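Local coordinates for probable transcriptional regulatory protein, Rv1404 (Mycobacterium tuberculosis, PDB 2NYX) that probably binds DNA as a dimeric transcriptional regulator of the MarR family, through a winged helix-turn-helix fold, at residues B[47-50]-B[51-55]; B[74-77]-B[78-82]. All coordinates share one frame; numbering follows the deposited sequence.

Interaction 1 (B[47-50]-B[51-55])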
ATOM      1  N   GLN B  47      -0.788   7.967  -6.021  1.00 29.96           N
ATOM      2  CA  GLN B  47      -0.431   8.148  -7.419  1.00 29.73           C
ATOM      3  C   GLN B  47      -0.378   6.813  -8.153  1.00 29.19           C
ATOM      4  O   GLN B  47      -0.969   6.665  -9.220  1.00 29.73           O
ATOM      5  CB  GLN B  47       0.899   8.895  -7.533  1.00 29.82           C
ATOM      6  CG  GLN B  47       0.747  10.389  -7.293  1.00 30.75           C
ATOM      7  CD  GLN B  47       2.063  11.101  -7.087  1.00 32.58           C
ATOM      8  OE1 GLN B  47       3.141  10.531  -7.292  1.00 33.67           O
ATOM      9  NE2 GLN B  47       1.986  12.366  -6.676  1.00 33.07           N
ATOM     10  N   PHE B  48       0.297   5.825  -7.578  1.00 28.67           N
ATOM     11  CA  PHE B  48       0.396   4.535  -8.250  1.00 27.92           C
ATOM     12  C   PHE B  48      -0.958   3.843  -8.425  1.00 27.99           C
ATOM     13  O   PHE B  48      -1.218   3.248  -9.470  1.00 28.30           O
ATOM     14  CB  PHE B  48       1.404   3.600  -7.586  1.00 27.45           C
ATOM     15  CG  PHE B  48       1.615   2.339  -8.360  1.00 27.13           C
ATOM     16  CD1 PHE B  48       2.339   2.355  -9.548  1.00 26.19           C
ATOM     17  CD2 PHE B  48       1.023   1.150  -7.952  1.00 25.99           C
ATOM     18  CE1 PHE B  48       2.505   1.199 -10.291  1.00 26.71           C
ATOM     19  CE2 PHE B  48       1.187  -0.016  -8.691  1.00 26.28           C
ATOM     20  CZ  PHE B  48       1.926   0.007  -9.859  1.00 26.38           C
ATOM     21  N   ARG B  49      -1.816   3.931  -7.412  1.00 27.73           N
ATOM     22  CA  ARG B  49      -3.169   3.390  -7.497  1.00 27.62           C
ATOM     23  C   ARG B  49      -3.964   4.019  -8.661  1.00 27.63           C
ATOM     24  O   ARG B  49      -4.632   3.311  -9.422  1.00 28.02           O
ATOM     25  CB  ARG B  49      -3.895   3.541  -6.149  1.00 27.58           C
ATOM     26  CG  ARG B  49      -5.308   2.979  -6.119  1.00 27.49           C
ATOM     27  CD  ARG B  49      -5.324   1.498  -6.479  1.00 27.24           C
ATOM     28  NE  ARG B  49      -6.662   0.997  -6.775  1.00 25.14           N
ATOM     29  CZ  ARG B  49      -6.924  -0.262  -7.121  1.00 25.97           C
ATOM     30  NH1 ARG B  49      -5.946  -1.151  -7.195  1.00 27.59           N
ATOM     31  NH2 ARG B  49      -8.162  -0.641  -7.383  1.00 24.53           N
ATOM     32  N   THR B  50      -3.870   5.340  -8.801  1.00 27.30           N
ATOM     33  CA  THR B  50      -4.434   6.069  -9.948  1.00 26.73           C
ATOM     34  C   THR B  50      -4.063   5.399 -11.265  1.00 26.34           C
ATOM     35  O   THR B  50      -4.908   5.223 -12.144  1.00 26.24           O
ATOM     36  CB  THR B  50      -3.943   7.536  -9.970  1.00 26.37           C
ATOM     37  OG1 THR B  50      -4.344   8.180  -8.767  1.00 27.22           O
ATOM     38  CG2 THR B  50      -4.516   8.308 -11.139  1.00 26.67           C
ATOM     39  N   LEU B  51      -2.795   5.029 -11.403  1.00 26.26           N
ATOM     40  CA  LEU B  51      -2.327   4.411 -12.645  1.00 26.07           C
ATOM     41  C   LEU B  51      -2.962   3.041 -12.869  1.00 26.29           C
ATOM     42  O   LEU B  51      -3.347   2.722 -13.980  1.00 26.99           O
ATOM     43  CB  LEU B  51      -0.799   4.315 -12.681  1.00 25.73           C
ATOM     44  CG  LEU B  51       0.033   5.591 -12.545  1.00 24.01           C
ATOM     45  CD1 LEU B  51       1.488   5.256 -12.679  1.00 22.47           C
ATOM     46  CD2 LEU B  51      -0.364   6.603 -13.577  1.00 24.03           C
ATOM     47  N   VAL B  52      -3.094   2.254 -11.806  1.00 26.38           N
ATOM     48  CA  VAL B  52      -3.676   0.924 -11.902  1.00 26.60           C
ATOM     49  C   VAL B  52      -5.150   1.007 -12.246  1.00 26.63           C
ATOM     50  O   VAL B  52      -5.644   0.244 -13.083  1.00 27.20           O
ATOM     51  CB  VAL B  52      -3.468   0.102 -10.605  1.00 26.71           C
ATOM     52  CG1 VAL B  52      -4.208  -1.235 -10.688  1.00 26.01           C
ATOM     53  CG2 VAL B  52      -1.980  -0.115 -10.366  1.00 26.53           C
ATOM     54  N   ILE B  53      -5.852   1.940 -11.614  1.00 26.68           N
ATOM     55  CA  ILE B  53      -7.259   2.170 -11.940  1.00 26.32           C
ATOM     56  C   ILE B  53      -7.392   2.511 -13.425  1.00 26.25           C
ATOM     57  O   ILE B  53      -8.298   2.015 -14.105  1.00 26.12           O
ATOM     58  CB  ILE B  53      -7.892   3.242 -11.032  1.00 26.40           C
ATOM     59  CG1 ILE B  53      -7.724   2.845  -9.563  1.00 26.18           C
ATOM     60  CG2 ILE B  53      -9.371   3.403 -11.336  1.00 26.02           C
ATOM     61  CD1 ILE B  53      -8.443   3.746  -8.577  1.00 26.98           C
ATOM     62  N   LEU B  54      -6.461   3.310 -13.939  1.00 26.03           N
ATOM     63  CA  LEU B  54      -6.518   3.702 -15.347  1.00 26.16           C
ATOM     64  C   LEU B  54      -6.247   2.553 -16.331  1.00 26.40           C
ATOM     65  O   LEU B  54      -6.868   2.503 -17.404  1.00 26.13           O
ATOM     66  CB  LEU B  54      -5.678   4.958 -15.639  1.00 25.62           C
ATOM     67  CG  LEU B  54      -6.286   6.262 -15.100  1.00 25.65           C
ATOM     68  CD1 LEU B  54      -5.366   7.444 -15.338  1.00 26.21           C
ATOM     69  CD2 LEU B  54      -7.660   6.539 -15.707  1.00 25.37           C
ATOM     70  N   SER B  55      -5.368   1.619 -15.960  1.00 26.60           N
ATOM     71  CA  SER B  55      -5.146   0.451 -16.824  1.00 27.46           C
ATOM     72  C   SER B  55      -6.330  -0.509 -16.797  1.00 27.42           C
ATOM     73  O   SER B  55      -6.655  -1.125 -17.815  1.00 27.96           O
ATOM     74  CB  SER B  55      -3.847  -0.277 -16.487  1.00 27.39           C
ATOM     75  OG  SER B  55      -3.987  -1.007 -15.299  1.00 29.91           O
TER
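Phe48 and Val52, one helical turn apart, make the buried side of this contact in helix 45-57. Phe48 CG stands anti to the backbone N (chi1 -174°), and the ring presents CE2 to Val52 CG2 at 3.6 Å. The same methyl lies 3.6 Å from Phe48 O, wedged between ring and backbone. Leu51 CD1 approaches obliquely from the same side of the ring plane, at a looser 4.4 Å from Phe48 CD1; Val116 and Arg120 of helix 107-128 also touch Phe48. Four i to i+4 bonds run beneath these side chains, the straightest from Ile53 N to Arg49 O (2.9 Å, 172°). Ile53 CG1 sits close over that carbonyl, 3.1 Å from Arg49 O. Arg49 forms the partly exposed side. It bends at chi2 (58°) and lays its chain across Ile53 at about a right angle, NE 3.5 Å from Ile53 CG1, while NH1 stays a looser 3.9 Å from Val52 CG1. Ala30 of the second subunit packs against it. The chemistry is therefore divided: Val52 and Ile53 touch the arginine obliquely near NH1 and NE, by packing alone, whereas its charge is paired through NH2 in a salt bridge with Glu152.

Interaction 2 (B[74-77]-B[78-82])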
ATOM      1  N   SER B  74     -10.672  17.298  -5.055  1.00 24.11           N
ATOM      2  CA  SER B  74      -9.669  18.368  -5.177  1.00 24.26           C
ATOM      3  C   SER B  74      -8.263  17.783  -5.222  1.00 24.32           C
ATOM      4  O   SER B  74      -7.452  18.141  -6.089  1.00 23.76           O
ATOM      5  CB  SER B  74      -9.769  19.355  -4.018  1.00 24.28           C
ATOM      6  OG  SER B  74     -10.973  20.092  -4.078  1.00 25.15           O
ATOM      7  N   ALA B  75      -8.003  16.872  -4.280  1.00 24.41           N
ATOM      8  CA  ALA B  75      -6.738  16.164  -4.173  1.00 24.80           C
ATOM      9  C   ALA B  75      -6.502  15.266  -5.377  1.00 25.08           C
ATOM     10  O   ALA B  75      -5.401  15.236  -5.904  1.00 25.64           O
ATOM     11  CB  ALA B  75      -6.687  15.358  -2.886  1.00 24.69           C
ATOM     12  N   THR B  76      -7.529  14.540  -5.809  1.00 25.56           N
ATOM     13  CA  THR B  76      -7.444  13.730  -7.030  1.00 26.26           C
ATOM     14  C   THR B  76      -7.007  14.598  -8.222  1.00 26.83           C
ATOM     15  O   THR B  76      -6.069  14.261  -8.947  1.00 26.52           O
ATOM     16  CB  THR B  76      -8.795  13.046  -7.364  1.00 25.97           C
ATOM     17  OG1 THR B  76      -9.316  12.410  -6.199  1.00 25.86           O
ATOM     18  CG2 THR B  76      -8.618  11.998  -8.444  1.00 26.25           C
ATOM     19  N   GLY B  77      -7.689  15.719  -8.404  1.00 27.67           N
ATOM     20  CA  GLY B  77      -7.375  16.639  -9.479  1.00 29.34           C
ATOM     21  C   GLY B  77      -5.925  17.055  -9.460  1.00 30.51           C
ATOM     22  O   GLY B  77      -5.280  17.069 -10.498  1.00 30.21           O
ATOM     23  N   ARG B  78      -5.423  17.392  -8.270  1.00 32.20           N
ATOM     24  CA  ARG B  78      -4.024  17.772  -8.076  1.00 33.67           C
ATOM     25  C   ARG B  78      -3.023  16.668  -8.416  1.00 35.37           C
ATOM     26  O   ARG B  78      -2.006  16.941  -9.049  1.00 35.25           O
ATOM     27  CB  ARG B  78      -3.787  18.285  -6.659  1.00 33.39           C
ATOM     28  CG  ARG B  78      -4.006  19.781  -6.506  1.00 33.02           C
ATOM     29  CD  ARG B  78      -3.974  20.204  -5.056  1.00 34.22           C
ATOM     30  NE  ARG B  78      -5.199  19.829  -4.352  1.00 35.00           N
ATOM     31  CZ  ARG B  78      -5.326  19.766  -3.033  1.00 35.85           C
ATOM     32  NH1 ARG B  78      -4.302  20.052  -2.241  1.00 37.71           N
ATOM     33  NH2 ARG B  78      -6.484  19.412  -2.497  1.00 36.80           N
HETATM   34  N   MSE B  79      -3.304  15.431  -8.009  1.00 37.48           N
HETATM   35  CA  MSE B  79      -2.387  14.327  -8.317  1.00 41.01           C
HETATM   36  C   MSE B  79      -2.426  13.869  -9.776  1.00 38.68           C
HETATM   37  O   MSE B  79      -1.447  13.332 -10.275  1.00 38.99           O
HETATM   38  CB  MSE B  79      -2.509  13.153  -7.330  1.00 40.16           C
HETATM   39  CG  MSE B  79      -3.776  12.335  -7.407  1.00 44.00           C
HETATM   40 SE   MSE B  79      -3.910  10.987  -5.927  1.00 52.11          SE
HETATM   41  CE  MSE B  79      -3.833  12.196  -4.325  1.00 48.58           C
ATOM     42  N   VAL B  80      -3.543  14.093 -10.459  1.00 37.90           N
ATOM     43  CA  VAL B  80      -3.614  13.860 -11.903  1.00 36.68           C
ATOM     44  C   VAL B  80      -2.762  14.914 -12.622  1.00 36.31           C
ATOM     45  O   VAL B  80      -1.993  14.576 -13.523  1.00 36.67           O
ATOM     46  CB  VAL B  80      -5.075  13.837 -12.439  1.00 36.57           C
ATOM     47  CG1 VAL B  80      -5.112  13.754 -13.960  1.00 36.50           C
ATOM     48  CG2 VAL B  80      -5.819  12.664 -11.869  1.00 36.12           C
ATOM     49  N   ASP B  81      -2.875  16.175 -12.205  1.00 35.28           N
ATOM     50  CA  ASP B  81      -2.021  17.240 -12.737  1.00 34.74           C
ATOM     51  C   ASP B  81      -0.535  16.879 -12.666  1.00 34.10           C
ATOM     52  O   ASP B  81       0.205  17.075 -13.636  1.00 34.40           O
ATOM     53  CB  ASP B  81      -2.252  18.559 -11.992  1.00 34.91           C
ATOM     54  CG  ASP B  81      -3.596  19.188 -12.302  1.00 35.73           C
ATOM     55  OD1 ASP B  81      -4.143  18.952 -13.403  1.00 36.79           O
ATOM     56  OD2 ASP B  81      -4.101  19.940 -11.435  1.00 36.62           O
ATOM     57  N   ARG B  82      -0.112  16.359 -11.517  1.00 32.98           N
ATOM     58  CA  ARG B  82       1.273  15.967 -11.287  1.00 32.21           C
ATOM     59  C   ARG B  82       1.682  14.829 -12.206  1.00 31.06           C
ATOM     60  O   ARG B  82       2.759  14.850 -12.800  1.00 30.75           O
ATOM     61  CB  ARG B  82       1.485  15.555  -9.825  1.00 32.37           C
ATOM     62  CG  ARG B  82       1.493  16.718  -8.864  1.00 34.38           C
ATOM     63  CD  ARG B  82       1.949  16.315  -7.465  1.00 39.27           C
ATOM     64  NE  ARG B  82       1.536  17.318  -6.478  1.00 42.20           N
ATOM     65  CZ  ARG B  82       0.457  17.218  -5.700  1.00 43.52           C
ATOM     66  NH1 ARG B  82      -0.329  16.142  -5.766  1.00 44.57           N
ATOM     67  NH2 ARG B  82       0.162  18.195  -4.848  1.00 43.21           N
TER
HETATM   68  O   HOH W   1      -2.789  15.321  -4.678  1.00 44.45           O
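Ser74 meets Arg78 twice through its carbonyl oxygen. Arg78 N gives the helical bond to Ser74 O (3.1 Å), and Arg78 NE returns to the same oxygen in a weak bond of 3.3 Å. The bend at chi3 (-75°) folds the arginine back along its own helix, with Ser74 O near the guanidinium plane, at its edge. NH2 comes to 3.6 Å from Ser74 CB, while NH1 forms a salt bridge with Glu41 of the second subunit. At Ala75 the carbonyl oxygen also has two donors: Met79 N at 3.0 Å and a water, which in turn accepts from Arg82 NH1 in the plane of that guanidinium. The water thus links the end of Arg82 to a carbonyl two turns earlier. The selenomethionine Met79 places CG between its backbone N and carbonyl carbon (chi1 70°), 3.4 Å from Thr76 O, and its CE only grazes the Ala75 methyl. Thr76 O takes the bond from Val80 N, nearly in line with the carbonyl, and Val80 CG2 lies 3.3 Å from that oxygen. The Thr76 hydroxyl bonds back to Gln72 O. Gly77 closes the segment by accepting from Asp81 N at 3.1 Å. Thr76 and Val80 face helix 62-69 and Met79 faces helix 45-57, while Ser74, Arg78 and Asp81 lie on the exposed side, consistent with the recognition helix of a MarR-type winged helix-turn-helix.

How the interactions relate
From the N terminus, the chain first makes interaction 1 in helix 45-57, then passes through strand 60-61 and helix 62-69 before making interaction 2 in helix 73-85. Each contact spans neighbouring helical turns and closes no long loop; the two follow in series, neither nested nor crossed. Their centres are about 13 Å apart, yet Thr50 OG1 lies 4.0 Å from Met79 SE and Gln47 NE2 4.0 Å from Arg82 CD. These meetings are packing only: Thr50 OG1 bonds to Pro46 O and Gln47 OE1 to Thr44 N. Helix 62-69 touches both interactions, through Leu65 and Leu69. Interaction 1 also backs onto helix 107-128, and both reach the second subunit, so the probable DNA-binding lobe contacts the partner chain.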